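Local coordinates for 4-hydroxybutyrate coenzyme A transferase (Shewanella oneidensis, PDB 2OAS), which probably transfers coenzyme A between acetyl-CoA and short-chain carboxylic acids such as 4-hydroxybutyrate, at residues Q332-R337 against V374-H379; I16-L22 against L45-L51; R359-S365 against F412-L416. One frame throughout, in Å; residues are numbered along the deposited sequence.

Overall arrangement
From the N terminus, contact 2 comes first: 45-51 returns beside 16-22 and closes the short loop holding helix 32-41, joining neighbouring strands of the eight-stranded parallel sheet in the N-terminal part. It is complete long before the other two begin. Contact 1 then opens at 332-337, and contact 3 opens at 359-365 before contact 1 closes at 374-379; contact 3 closes last, at 412-416, and the two loops cross. Both belong to the C-terminal part and reach one four-stranded sheet, through strands 363-364 and 373-375. Their centres lie about 22 Å apart and both touch coenzyme A, whereas the centre of contact 2 is about 35 Å from that of contact 1.

Contact 1: residues Q332-R337 against V374-H379; sequences QMDFIR and VTTRAH. With COA (coenzyme A), chain C.
Gln332 and Thr375 join the first turn of helix 332-341 to strand 373-375, at a classic beta bulge where Val374 and Thr375 both face Val316. The one direct hydrogen bond between the segments has Thr375 OG1 donating to Gln332 OE1 at 2.9 Å, coming from above the carbonyl plane. Gln332 CG sits between the backbone N and the carbonyl carbon (chi1 70°), and the extended chain beyond it carries the amide over to the threonine, while NE2 bonds Ser306 O. The backbone also meets the ligand, Gln332 N lying 3.3 Å from O5P of coenzyme A.

The tight part lies further along, where selenomethionine Met333 lays CG over one face of the His379 ring, 3.7 Å from its centroid, and its SE comes obliquely to the same ring. Ile336 CD1 meets the Thr375 side chain tip to tip.

Packing between the segments is looser at Arg337, whose CD passes His379 CD2 at 4.0 Å. Its guanidinium forms salt bridges with Asp334 and Glu99 of the second subunit, and a water bridges it to the imidazole. That water lies in the ring plane at the histidine's edge, 3.0 Å from His379 NE2, and accepts from Arg337 NH1.

Contact 2: residues I16-L22 against L45-L51; sequences IRSGETL and LDNITLL
Thr21 and Leu22 run parallel to Thr49 and Leu50 as adjacent strands of a beta-alpha-beta unit whose crossover is helix 32-41. Three backbone bonds alternate along the pair: Thr49 N to Glu20 O, Leu22 N to Thr49 O at 2.7 Å, and Leu51 N to Leu22 O. The pairing is extended ahead of the strands, where a type II turn from Arg17 to Glu20 presents Gly19 N to Asp46 O at 2.8 Å.

On the side chains, Leu22 CD1 meets Ile48 CG2 at 3.8 Å. Ile48 CG1 stands beside its own backbone N (chi1 -66°), and the chain bends on to bring CD1 against the turn, 3.2 Å from Arg17 O. Leu45 lies across Ile16 at about a right angle, CD1 against CG2 at 4.0 Å, while its CB and CD2 pack on Ser18 OG. With an alanine here CG and both methyls go, which is likely to leave a gap beside Ile16 CG2 and Ser18. Ser18 OG also accepts a weak bond from Asp46 N.

Glu20 pairs its charge with Lys145. Between the segments, four backbone N-H...O bonds, which depend little on side-chain identity, are backed by apolar contacts among Ile16, Leu22, Leu45 and Ile48.

Contact 3: residues R359-S365 against F412-L416; sequences RISRIAS and FREQL. With COA (coenzyme A), chain C.
Ser361 and Phe412 meet where a two-stranded antiparallel hairpin, 354-355 with 360-361, packs on helix 410-422; a classic beta bulge puts Arg359 and Ile360 both opposite Ala355. No hydrogen bond crosses between the segments, and the hold is a CH-pi contact and van der Waals packing.

The CH-pi contact has Ser361 CB over the centre of the Phe412 ring, 3.6 Å from the centroid and 13° off its normal. At the rim of the same ring, close to its plane, Arg359 O approaches CZ at 3.6 Å.

Van der Waals contact continues one helical turn on. Leu416 CG lies beside its backbone N (chi1 -70°), sending CD2 against the backbone, 3.3 Å from Ile363 O and close to Ser365 N, while CD1 and Ile363 CG2 form an apolar pair. Ala408 also touches both Ile363 and Leu416.

Among hydrogen bonds, Ser361 OG, anti to its own N (chi1 176°), donates to Ile363 O at 2.7 Å from above the carbonyl plane.

The Ile360 side chain starts away from the helix, and with Arg362 it helps to line the coenzyme A pocket. Ile360 CD1 packs on adenine C2A, and an extended Arg362 grips the diphosphate. Both of its terminal nitrogens bond one oxygen, Arg362 NH1 to O2A at 2.8 Å and NH2 to O2A at 3.0 Å, while adenine C8A lies over one face of the guanidinium.

Contact 1: residues Q332-R337 against V374-H379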
loop_
_atom_site.group_PDB
_atom_site.type_symbol
_atom_site.label_atom_id
_atom_site.label_comp_id
_atom_site.label_asym_id
_atom_site.label_seq_id
_atom_site.Cartn_x
_atom_site.Cartn_y
_atom_site.Cartn_z
ATOM N N GLN A 332 -0.524 9.317 -3.270
ATOM C CA GLN A 332 -0.289 8.779 -4.602
ATOM C C GLN A 332 -0.469 7.263 -4.594
ATOM O O GLN A 332 -0.883 6.674 -5.589
ATOM C CB GLN A 332 1.131 9.104 -5.077
ATOM C CG GLN A 332 2.200 8.335 -4.330
ATOM C CD GLN A 332 3.553 8.362 -5.018
ATOM O OE1 GLN A 332 4.482 7.666 -4.603
ATOM N NE2 GLN A 332 3.672 9.166 -6.064
HETATM N N MSE A 333 -0.160 6.635 -3.467
HETATM C CA MSE A 333 -0.268 5.189 -3.378
HETATM C C MSE A 333 -1.721 4.737 -3.440
HETATM O O MSE A 333 -2.079 3.846 -4.203
HETATM C CB MSE A 333 0.371 4.705 -2.087
HETATM C CG MSE A 333 0.594 3.217 -2.067
HETATM SE SE MSE A 333 0.946 2.597 -0.280
HETATM C CE MSE A 333 -0.880 2.461 0.307
ATOM N N ASP A 334 -2.556 5.358 -2.616
ATOM C CA ASP A 334 -3.978 5.037 -2.584
ATOM C C ASP A 334 -4.588 5.197 -3.975
ATOM O O ASP A 334 -5.409 4.381 -4.391
ATOM C CB ASP A 334 -4.688 5.945 -1.587
ATOM C CG ASP A 334 -4.471 5.519 -0.145
ATOM O OD1 ASP A 334 -4.837 6.296 0.755
ATOM O OD2 ASP A 334 -3.950 4.412 0.097
ATOM N N PHE A 335 -4.183 6.245 -4.692
ATOM C CA PHE A 335 -4.693 6.496 -6.040
ATOM C C PHE A 335 -4.176 5.495 -7.062
ATOM O O PHE A 335 -4.865 5.161 -8.032
ATOM C CB PHE A 335 -4.336 7.913 -6.496
ATOM C CG PHE A 335 -5.322 8.944 -6.062
ATOM C CD1 PHE A 335 -6.611 8.951 -6.587
ATOM C CD2 PHE A 335 -4.984 9.887 -5.113
ATOM C CE1 PHE A 335 -7.553 9.886 -6.163
ATOM C CE2 PHE A 335 -5.917 10.821 -4.681
ATOM C CZ PHE A 335 -7.207 10.820 -5.210
ATOM N N ILE A 336 -2.953 5.026 -6.845
ATOM C CA ILE A 336 -2.337 4.054 -7.736
ATOM C C ILE A 336 -2.961 2.679 -7.542
ATOM O O ILE A 336 -3.103 1.915 -8.508
ATOM C CB ILE A 336 -0.807 4.018 -7.506
ATOM C CG1 ILE A 336 -0.207 5.320 -8.049
ATOM C CG2 ILE A 336 -0.174 2.816 -8.185
ATOM C CD1 ILE A 336 1.297 5.415 -7.905
ATOM N N ARG A 337 -3.343 2.369 -6.306
ATOM C CA ARG A 337 -3.975 1.090 -6.015
ATOM C C ARG A 337 -5.423 1.118 -6.510
ATOM O O ARG A 337 -5.862 0.204 -7.206
ATOM C CB ARG A 337 -3.964 0.787 -4.509
ATOM C CG ARG A 337 -4.493 -0.629 -4.153
ATOM C CD ARG A 337 -3.675 -1.717 -4.843
ATOM N NE ARG A 337 -4.002 -3.089 -4.450
ATOM C CZ ARG A 337 -3.905 -3.581 -3.212
ATOM N NH1 ARG A 337 -3.497 -2.806 -2.215
ATOM N NH2 ARG A 337 -4.191 -4.860 -2.978
ATOM N N VAL A 374 7.460 5.173 -1.000
ATOM C CA VAL A 374 6.058 5.589 -0.878
ATOM C C VAL A 374 5.160 4.582 -1.599
ATOM O O VAL A 374 4.127 4.172 -1.078
ATOM C CB VAL A 374 5.836 6.999 -1.477
ATOM C CG1 VAL A 374 4.360 7.395 -1.385
ATOM C CG2 VAL A 374 6.691 8.007 -0.724
ATOM N N THR A 375 5.579 4.182 -2.795
ATOM C CA THR A 375 4.851 3.218 -3.603
ATOM C C THR A 375 5.791 2.036 -3.852
ATOM O O THR A 375 6.925 2.209 -4.283
ATOM C CB THR A 375 4.431 3.852 -4.934
ATOM O OG1 THR A 375 3.578 4.963 -4.669
ATOM C CG2 THR A 375 3.703 2.857 -5.803
ATOM N N THR A 376 5.297 0.836 -3.582
ATOM C CA THR A 376 6.087 -0.374 -3.705
ATOM C C THR A 376 6.075 -1.015 -5.083
ATOM O O THR A 376 5.291 -0.637 -5.950
ATOM C CB THR A 376 5.601 -1.404 -2.683
ATOM O OG1 THR A 376 4.255 -1.780 -2.993
ATOM C CG2 THR A 376 5.611 -0.801 -1.285
ATOM N N ARG A 377 6.967 -1.987 -5.273
ATOM C CA ARG A 377 7.068 -2.743 -6.522
ATOM C C ARG A 377 5.701 -3.206 -6.998
ATOM O O ARG A 377 5.285 -2.916 -8.116
ATOM C CB ARG A 377 7.869 -4.018 -6.326
ATOM C CG ARG A 377 9.296 -3.867 -6.034
ATOM C CD ARG A 377 9.855 -5.205 -5.595
ATOM N NE ARG A 377 11.309 -5.154 -5.576
ATOM C CZ ARG A 377 12.085 -5.981 -4.891
ATOM N NH1 ARG A 377 11.559 -6.947 -4.148
ATOM N NH2 ARG A 377 13.396 -5.827 -4.945
ATOM N N ALA A 378 5.027 -3.960 -6.138
ATOM C CA ALA A 378 3.719 -4.541 -6.450
ATOM C C ALA A 378 2.670 -3.537 -6.896
ATOM O O ALA A 378 1.735 -3.890 -7.609
ATOM C CB ALA A 378 3.211 -5.335 -5.239
ATOM N N HIS A 379 2.837 -2.289 -6.467
ATOM C CA HIS A 379 1.900 -1.209 -6.808
ATOM C C HIS A 379 2.044 -0.682 -8.227
ATOM O O HIS A 379 1.069 -0.515 -8.936
ATOM C CB HIS A 379 2.090 -0.018 -5.870
ATOM C CG HIS A 379 1.304 -0.107 -4.605
ATOM N ND1 HIS A 379 1.894 -0.255 -3.368
ATOM C CD2 HIS A 379 -0.033 -0.097 -4.387
ATOM C CE1 HIS A 379 0.954 -0.338 -2.443
ATOM N NE2 HIS A 379 -0.224 -0.246 -3.035
HETATM N N1A COA C . 18.262 12.731 -6.440
HETATM C C2A COA C . 18.897 13.993 -6.068
HETATM N N3A COA C . 18.048 15.183 -6.277
HETATM C C4A COA C . 16.688 15.094 -6.837
HETATM C C5A COA C . 16.066 13.842 -7.188
HETATM C C6A COA C . 16.901 12.633 -6.997
HETATM N N6A COA C . 16.392 11.353 -7.325
HETATM N N7A COA C . 14.790 14.057 -7.683
HETATM C C8A COA C . 14.619 15.451 -7.611
HETATM N N9A COA C . 15.759 16.107 -7.093
HETATM C C1B COA C . 15.969 17.525 -6.881
HETATM C C2B COA C . 15.782 18.518 -8.069
HETATM O O2B COA C . 16.975 19.052 -8.519
HETATM C C3B COA C . 14.784 19.578 -7.603
HETATM O O3B COA C . 15.356 20.917 -7.741
HETATM P P3B COA C . 14.586 22.245 -7.350
HETATM O O7A COA C . 13.284 22.426 -8.023
HETATM O O8A COA C . 14.346 22.253 -5.875
HETATM O O9A COA C . 15.455 23.375 -7.646
HETATM C C4B COA C . 14.397 19.232 -6.216
HETATM O O4B COA C . 15.095 18.042 -5.811
HETATM C C5B COA C . 12.818 19.189 -6.372
HETATM O O5B COA C . 12.406 18.146 -7.272
HETATM P P1A COA C . 11.080 18.151 -8.272
HETATM O O1A COA C . 11.038 19.257 -9.189
HETATM O O2A COA C . 10.989 16.879 -9.085
HETATM O O3A COA C . 9.897 18.209 -7.227
HETATM P P2A COA C . 8.393 18.208 -7.623
HETATM O O4A COA C . 7.764 19.429 -7.127
HETATM O O5A COA C . 8.218 18.154 -9.063
HETATM O O6A COA C . 7.661 17.008 -7.195
HETATM C CBP COA C . 7.285 14.911 -5.834
HETATM C CCP COA C . 7.870 15.596 -7.199
HETATM C CDP COA C . 8.373 15.582 -4.924
HETATM C CEP COA C . 7.498 13.335 -5.843
HETATM C CAP COA C . 5.740 15.436 -5.416
HETATM O OAP COA C . 4.971 14.889 -6.531
HETATM C C9P COA C . 5.194 14.823 -4.122
HETATM O O9P COA C . 5.157 15.530 -3.126
HETATM N N8P COA C . 4.747 13.478 -4.166
HETATM C C7P COA C . 4.166 12.599 -3.160
HETATM C C6P COA C . 2.752 11.982 -3.467
HETATM C C5P COA C . 1.596 12.830 -3.123
HETATM O O5P COA C . 0.596 12.337 -2.589
HETATM N N4P COA C . 1.748 14.226 -3.442
HETATM C C3P COA C . 0.866 15.367 -3.248
HETATM C C2P COA C . -0.619 15.206 -3.749
HETATM S S1P COA C . -1.849 15.586 -2.468
HETATM O O HOH W 1 -2.650 0.182 -1.359
#

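Contact 2: residues I16-L22 against L45-L51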
loop_
_atom_site.group_PDB
_atom_site.type_symbol
_atom_site.label_atom_id
_atom_site.label_comp_id
_atom_site.label_asym_id
_atom_site.label_seq_id
_atom_site.Cartn_x
_atom_site.Cartn_y
_atom_site.Cartn_z
ATOM N N ILE A 16 -4.212 31.253 22.308
ATOM C CA ILE A 16 -3.291 30.121 22.320
ATOM C C ILE A 16 -2.416 30.236 23.557
ATOM O O ILE A 16 -1.864 31.306 23.836
ATOM C CB ILE A 16 -2.404 30.085 21.063
ATOM C CG1 ILE A 16 -3.286 29.932 19.813
ATOM C CG2 ILE A 16 -1.400 28.940 21.173
ATOM C CD1 ILE A 16 -2.536 29.845 18.497
ATOM N N ARG A 17 -2.323 29.140 24.307
ATOM C CA ARG A 17 -1.517 29.077 25.537
ATOM C C ARG A 17 -0.346 28.117 25.352
ATOM O O ARG A 17 -0.323 27.346 24.397
ATOM C CB ARG A 17 -2.391 28.628 26.712
ATOM C CG ARG A 17 -3.377 29.693 27.181
ATOM C CD ARG A 17 -2.654 30.763 27.982
ATOM N NE ARG A 17 -3.111 32.128 27.718
ATOM C CZ ARG A 17 -2.655 33.204 28.360
ATOM N NH1 ARG A 17 -3.120 34.436 28.052
ATOM N NH2 ARG A 17 -1.736 33.039 29.306
ATOM N N SER A 18 0.624 28.160 26.262
ATOM C CA SER A 18 1.800 27.291 26.157
ATOM C C SER A 18 1.544 25.788 26.239
ATOM O O SER A 18 0.593 25.340 26.860
ATOM C CB SER A 18 2.830 27.671 27.217
ATOM O OG SER A 18 3.361 28.963 26.975
ATOM N N GLY A 19 2.414 25.016 25.598
ATOM C CA GLY A 19 2.279 23.573 25.613
ATOM C C GLY A 19 1.180 22.997 24.735
ATOM O O GLY A 19 1.030 21.772 24.649
ATOM N N GLU A 20 0.425 23.863 24.071
ATOM C CA GLU A 20 -0.664 23.397 23.220
ATOM C C GLU A 20 -0.213 22.759 21.907
ATOM O O GLU A 20 0.864 23.054 21.383
ATOM C CB GLU A 20 -1.639 24.544 22.909
ATOM C CG GLU A 20 -2.388 25.078 24.129
ATOM C CD GLU A 20 -3.463 26.105 23.768
ATOM O OE1 GLU A 20 -4.099 26.668 24.696
ATOM O OE2 GLU A 20 -3.676 26.347 22.567
ATOM N N THR A 21 -1.045 21.851 21.412
ATOM C CA THR A 21 -0.792 21.194 20.142
ATOM C C THR A 21 -1.762 21.878 19.193
ATOM O O THR A 21 -2.975 21.861 19.406
ATOM C CB THR A 21 -1.117 19.701 20.167
ATOM O OG1 THR A 21 -0.298 19.054 21.146
ATOM C CG2 THR A 21 -0.843 19.096 18.802
ATOM N N LEU A 22 -1.207 22.494 18.162
ATOM C CA LEU A 22 -1.976 23.223 17.190
ATOM C C LEU A 22 -2.047 22.569 15.809
ATOM O O LEU A 22 -1.154 21.814 15.386
ATOM C CB LEU A 22 -1.373 24.625 17.031
ATOM C CG LEU A 22 -1.254 25.534 18.261
ATOM C CD1 LEU A 22 -0.516 26.803 17.884
ATOM C CD2 LEU A 22 -2.634 25.867 18.806
ATOM N N LEU A 45 5.441 32.140 24.620
ATOM C CA LEU A 45 4.996 30.806 25.011
ATOM C C LEU A 45 6.137 29.808 24.882
ATOM O O LEU A 45 7.284 30.185 24.658
ATOM C CB LEU A 45 3.845 30.351 24.107
ATOM C CG LEU A 45 2.698 31.323 23.823
ATOM C CD1 LEU A 45 1.751 30.717 22.793
ATOM C CD2 LEU A 45 1.967 31.636 25.108
ATOM N N ASP A 46 5.817 28.531 25.046
ATOM C CA ASP A 46 6.809 27.484 24.870
ATOM C C ASP A 46 6.110 26.145 24.750
ATOM O O ASP A 46 4.917 26.015 25.045
ATOM C CB ASP A 46 7.816 27.445 26.025
ATOM C CG ASP A 46 7.186 27.041 27.326
ATOM O OD1 ASP A 46 7.931 26.699 28.281
ATOM O OD2 ASP A 46 5.933 27.072 27.386
ATOM N N ASN A 47 6.866 25.154 24.300
ATOM C CA ASN A 47 6.350 23.810 24.130
ATOM C C ASN A 47 5.148 23.799 23.207
ATOM O O ASN A 47 4.206 23.037 23.419
ATOM C CB ASN A 47 5.963 23.214 25.477
ATOM C CG ASN A 47 7.057 23.363 26.506
ATOM O OD1 ASN A 47 8.225 23.063 26.240
ATOM N ND2 ASN A 47 6.684 23.833 27.699
ATOM N N ILE A 48 5.178 24.645 22.184
ATOM C CA ILE A 48 4.089 24.705 21.223
ATOM C C ILE A 48 4.402 23.801 20.037
ATOM O O ILE A 48 5.426 23.968 19.391
ATOM C CB ILE A 48 3.877 26.140 20.689
ATOM C CG1 ILE A 48 3.395 27.057 21.818
ATOM C CG2 ILE A 48 2.861 26.129 19.549
ATOM C CD1 ILE A 48 2.064 26.670 22.423
ATOM N N THR A 49 3.525 22.828 19.778
ATOM C CA THR A 49 3.686 21.909 18.648
ATOM C C THR A 49 2.650 22.277 17.596
ATOM O O THR A 49 1.477 22.485 17.908
ATOM C CB THR A 49 3.451 20.450 19.037
ATOM O OG1 THR A 49 4.359 20.069 20.071
ATOM C CG2 THR A 49 3.676 19.548 17.837
ATOM N N LEU A 50 3.087 22.356 16.346
ATOM C CA LEU A 50 2.191 22.710 15.258
ATOM C C LEU A 50 2.133 21.617 14.204
ATOM O O LEU A 50 3.078 21.438 13.428
ATOM C CB LEU A 50 2.649 24.024 14.627
ATOM C CG LEU A 50 1.783 24.674 13.550
ATOM C CD1 LEU A 50 2.189 26.109 13.406
ATOM C CD2 LEU A 50 1.941 23.957 12.226
ATOM N N LEU A 51 1.008 20.896 14.187
ATOM C CA LEU A 51 0.763 19.814 13.227
ATOM C C LEU A 51 0.354 20.462 11.911
ATOM O O LEU A 51 -0.338 21.482 11.904
ATOM C CB LEU A 51 -0.354 18.893 13.734
ATOM C CG LEU A 51 -0.050 17.946 14.900
ATOM C CD1 LEU A 51 -1.329 17.307 15.438
ATOM C CD2 LEU A 51 0.895 16.879 14.409
#

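Contact 3: residues R359-S365 against F412-L416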
loop_
_atom_site.group_PDB
_atom_site.type_symbol
_atom_site.label_atom_id
_atom_site.label_comp_id
_atom_site.label_asym_id
_atom_site.label_seq_id
_atom_site.Cartn_x
_atom_site.Cartn_y
_atom_site.Cartn_z
ATOM N N ARG A 359 22.923 15.494 -13.771
ATOM C CA ARG A 359 24.051 14.692 -13.304
ATOM C C ARG A 359 23.568 13.530 -12.451
ATOM O O ARG A 359 24.315 12.586 -12.198
ATOM C CB ARG A 359 25.024 15.540 -12.489
ATOM C CG ARG A 359 24.560 16.960 -12.239
ATOM C CD ARG A 359 25.284 17.941 -13.168
ATOM N NE ARG A 359 24.900 19.325 -12.880
ATOM C CZ ARG A 359 25.004 19.896 -11.680
ATOM N NH1 ARG A 359 24.619 21.156 -11.506
ATOM N NH2 ARG A 359 25.497 19.201 -10.656
ATOM N N ILE A 360 22.326 13.604 -11.991
ATOM C CA ILE A 360 21.776 12.533 -11.177
ATOM C C ILE A 360 20.625 11.855 -11.916
ATOM O O ILE A 360 19.709 12.518 -12.414
ATOM C CB ILE A 360 21.265 13.067 -9.810
ATOM C CG1 ILE A 360 22.413 13.733 -9.043
ATOM C CG2 ILE A 360 20.687 11.921 -8.987
ATOM C CD1 ILE A 360 22.001 14.400 -7.725
ATOM N N SER A 361 20.689 10.531 -11.994
ATOM C CA SER A 361 19.660 9.746 -12.659
ATOM C C SER A 361 18.547 9.432 -11.662
ATOM O O SER A 361 18.811 8.887 -10.591
ATOM C CB SER A 361 20.270 8.445 -13.185
ATOM O OG SER A 361 19.289 7.603 -13.759
ATOM N N ARG A 362 17.309 9.789 -12.002
ATOM C CA ARG A 362 16.186 9.519 -11.112
ATOM C C ARG A 362 15.927 8.015 -11.067
ATOM O O ARG A 362 15.374 7.474 -10.105
ATOM C CB ARG A 362 14.939 10.278 -11.573
ATOM C CG ARG A 362 15.089 11.784 -11.459
ATOM C CD ARG A 362 13.761 12.461 -11.245
ATOM N NE ARG A 362 13.934 13.893 -11.065
ATOM C CZ ARG A 362 12.973 14.729 -10.682
ATOM N NH1 ARG A 362 13.243 16.017 -10.552
ATOM N NH2 ARG A 362 11.750 14.288 -10.426
ATOM N N ILE A 363 16.340 7.341 -12.131
ATOM C CA ILE A 363 16.206 5.907 -12.212
ATOM C C ILE A 363 17.571 5.362 -11.831
ATOM O O ILE A 363 18.487 5.311 -12.653
ATOM C CB ILE A 363 15.871 5.471 -13.621
ATOM C CG1 ILE A 363 14.598 6.173 -14.077
ATOM C CG2 ILE A 363 15.723 3.972 -13.675
ATOM C CD1 ILE A 363 14.285 5.956 -15.522
ATOM N N ALA A 364 17.703 4.985 -10.563
ATOM C CA ALA A 364 18.946 4.451 -10.031
ATOM C C ALA A 364 18.854 2.944 -9.947
ATOM O O ALA A 364 17.763 2.384 -9.873
ATOM C CB ALA A 364 19.206 5.020 -8.647
ATOM N N SER A 365 20.006 2.285 -9.954
ATOM C CA SER A 365 20.021 0.839 -9.868
ATOM C C SER A 365 19.402 0.428 -8.530
ATOM O O SER A 365 18.725 -0.591 -8.433
ATOM C CB SER A 365 21.454 0.324 -9.972
ATOM O OG SER A 365 22.242 0.858 -8.929
ATOM N N PHE A 412 23.181 7.174 -18.603
ATOM C CA PHE A 412 23.286 6.244 -17.485
ATOM C C PHE A 412 22.910 4.799 -17.835
ATOM O O PHE A 412 22.986 3.912 -16.982
ATOM C CB PHE A 412 22.418 6.694 -16.306
ATOM C CG PHE A 412 22.670 8.106 -15.859
ATOM C CD1 PHE A 412 21.842 9.144 -16.284
ATOM C CD2 PHE A 412 23.711 8.397 -14.989
ATOM C CE1 PHE A 412 22.045 10.452 -15.851
ATOM C CE2 PHE A 412 23.931 9.707 -14.544
ATOM C CZ PHE A 412 23.089 10.736 -14.977
ATOM N N ARG A 413 22.493 4.563 -19.079
ATOM C CA ARG A 413 22.105 3.232 -19.522
ATOM C C ARG A 413 23.171 2.191 -19.204
ATOM O O ARG A 413 22.871 1.149 -18.618
ATOM C CB ARG A 413 21.832 3.226 -21.029
ATOM C CG ARG A 413 20.356 3.218 -21.419
ATOM C CD ARG A 413 19.669 4.469 -20.978
ATOM N NE ARG A 413 19.154 5.279 -22.082
ATOM C CZ ARG A 413 18.057 5.002 -22.782
ATOM N NH1 ARG A 413 17.351 3.918 -22.506
ATOM N NH2 ARG A 413 17.645 5.829 -23.736
ATOM N N GLU A 414 24.406 2.481 -19.608
ATOM C CA GLU A 414 25.551 1.600 -19.388
ATOM C C GLU A 414 25.697 1.213 -17.909
ATOM O O GLU A 414 25.762 0.025 -17.575
ATOM C CB GLU A 414 26.829 2.281 -19.901
ATOM C CG GLU A 414 28.121 1.883 -19.173
ATOM C CD GLU A 414 29.084 3.078 -18.970
ATOM O OE1 GLU A 414 29.791 3.457 -19.939
ATOM O OE2 GLU A 414 29.106 3.636 -17.825
ATOM N N GLN A 415 25.750 2.204 -17.022
ATOM C CA GLN A 415 25.860 1.928 -15.589
ATOM C C GLN A 415 24.682 1.085 -15.105
ATOM O O GLN A 415 24.871 0.049 -14.465
ATOM C CB GLN A 415 25.886 3.218 -14.770
ATOM C CG GLN A 415 27.264 3.745 -14.428
ATOM C CD GLN A 415 28.097 2.757 -13.624
ATOM O OE1 GLN A 415 27.619 2.159 -12.658
ATOM N NE2 GLN A 415 29.356 2.590 -14.020
ATOM N N LEU A 416 23.467 1.542 -15.402
ATOM C CA LEU A 416 22.262 0.838 -14.981
ATOM C C LEU A 416 22.296 -0.601 -15.460
ATOM O O LEU A 416 22.057 -1.528 -14.690
ATOM C CB LEU A 416 21.003 1.539 -15.510
ATOM C CG LEU A 416 20.667 2.900 -14.888
ATOM C CD1 LEU A 416 19.504 3.530 -15.623
ATOM C CD2 LEU A 416 20.356 2.746 -13.411
HETATM N N1A COA C . 18.262 12.731 -6.440
HETATM C C2A COA C . 18.897 13.993 -6.068
HETATM N N3A COA C . 18.048 15.183 -6.277
HETATM C C4A COA C . 16.688 15.094 -6.837
HETATM C C5A COA C . 16.066 13.842 -7.188
HETATM C C6A COA C . 16.901 12.633 -6.997
HETATM N N6A COA C . 16.392 11.353 -7.325
HETATM N N7A COA C . 14.790 14.057 -7.683
HETATM C C8A COA C . 14.619 15.451 -7.611
HETATM N N9A COA C . 15.759 16.107 -7.093
HETATM C C1B COA C . 15.969 17.525 -6.881
HETATM C C2B COA C . 15.782 18.518 -8.069
HETATM O O2B COA C . 16.975 19.052 -8.519
HETATM C C3B COA C . 14.784 19.578 -7.603
HETATM O O3B COA C . 15.356 20.917 -7.741
HETATM P P3B COA C . 14.586 22.245 -7.350
HETATM O O7A COA C . 13.284 22.426 -8.023
HETATM O O8A COA C . 14.346 22.253 -5.875
HETATM O O9A COA C . 15.455 23.375 -7.646
HETATM C C4B COA C . 14.397 19.232 -6.216
HETATM O O4B COA C . 15.095 18.042 -5.811
HETATM C C5B COA C . 12.818 19.189 -6.372
HETATM O O5B COA C . 12.406 18.146 -7.272
HETATM P P1A COA C . 11.080 18.151 -8.272
HETATM O O1A COA C . 11.038 19.257 -9.189
HETATM O O2A COA C . 10.989 16.879 -9.085
HETATM O O3A COA C . 9.897 18.209 -7.227
HETATM P P2A COA C . 8.393 18.208 -7.623
HETATM O O4A COA C . 7.764 19.429 -7.127
HETATM O O5A COA C . 8.218 18.154 -9.063
HETATM O O6A COA C . 7.661 17.008 -7.195
HETATM C CBP COA C . 7.285 14.911 -5.834
HETATM C CCP COA C . 7.870 15.596 -7.199
HETATM C CDP COA C . 8.373 15.582 -4.924
HETATM C CEP COA C . 7.498 13.335 -5.843
HETATM C CAP COA C . 5.740 15.436 -5.416
HETATM O OAP COA C . 4.971 14.889 -6.531
HETATM C C9P COA C . 5.194 14.823 -4.122
HETATM O O9P COA C . 5.157 15.530 -3.126
HETATM N N8P COA C . 4.747 13.478 -4.166
HETATM C C7P COA C . 4.166 12.599 -3.160
HETATM C C6P COA C . 2.752 11.982 -3.467
HETATM C C5P COA C . 1.596 12.830 -3.123
HETATM O O5P COA C . 0.596 12.337 -2.589
HETATM N N4P COA C . 1.748 14.226 -3.442
HETATM C C3P COA C . 0.866 15.367 -3.248
HETATM C C2P COA C . -0.619 15.206 -3.749
HETATM S S1P COA C . -1.849 15.586 -2.468
#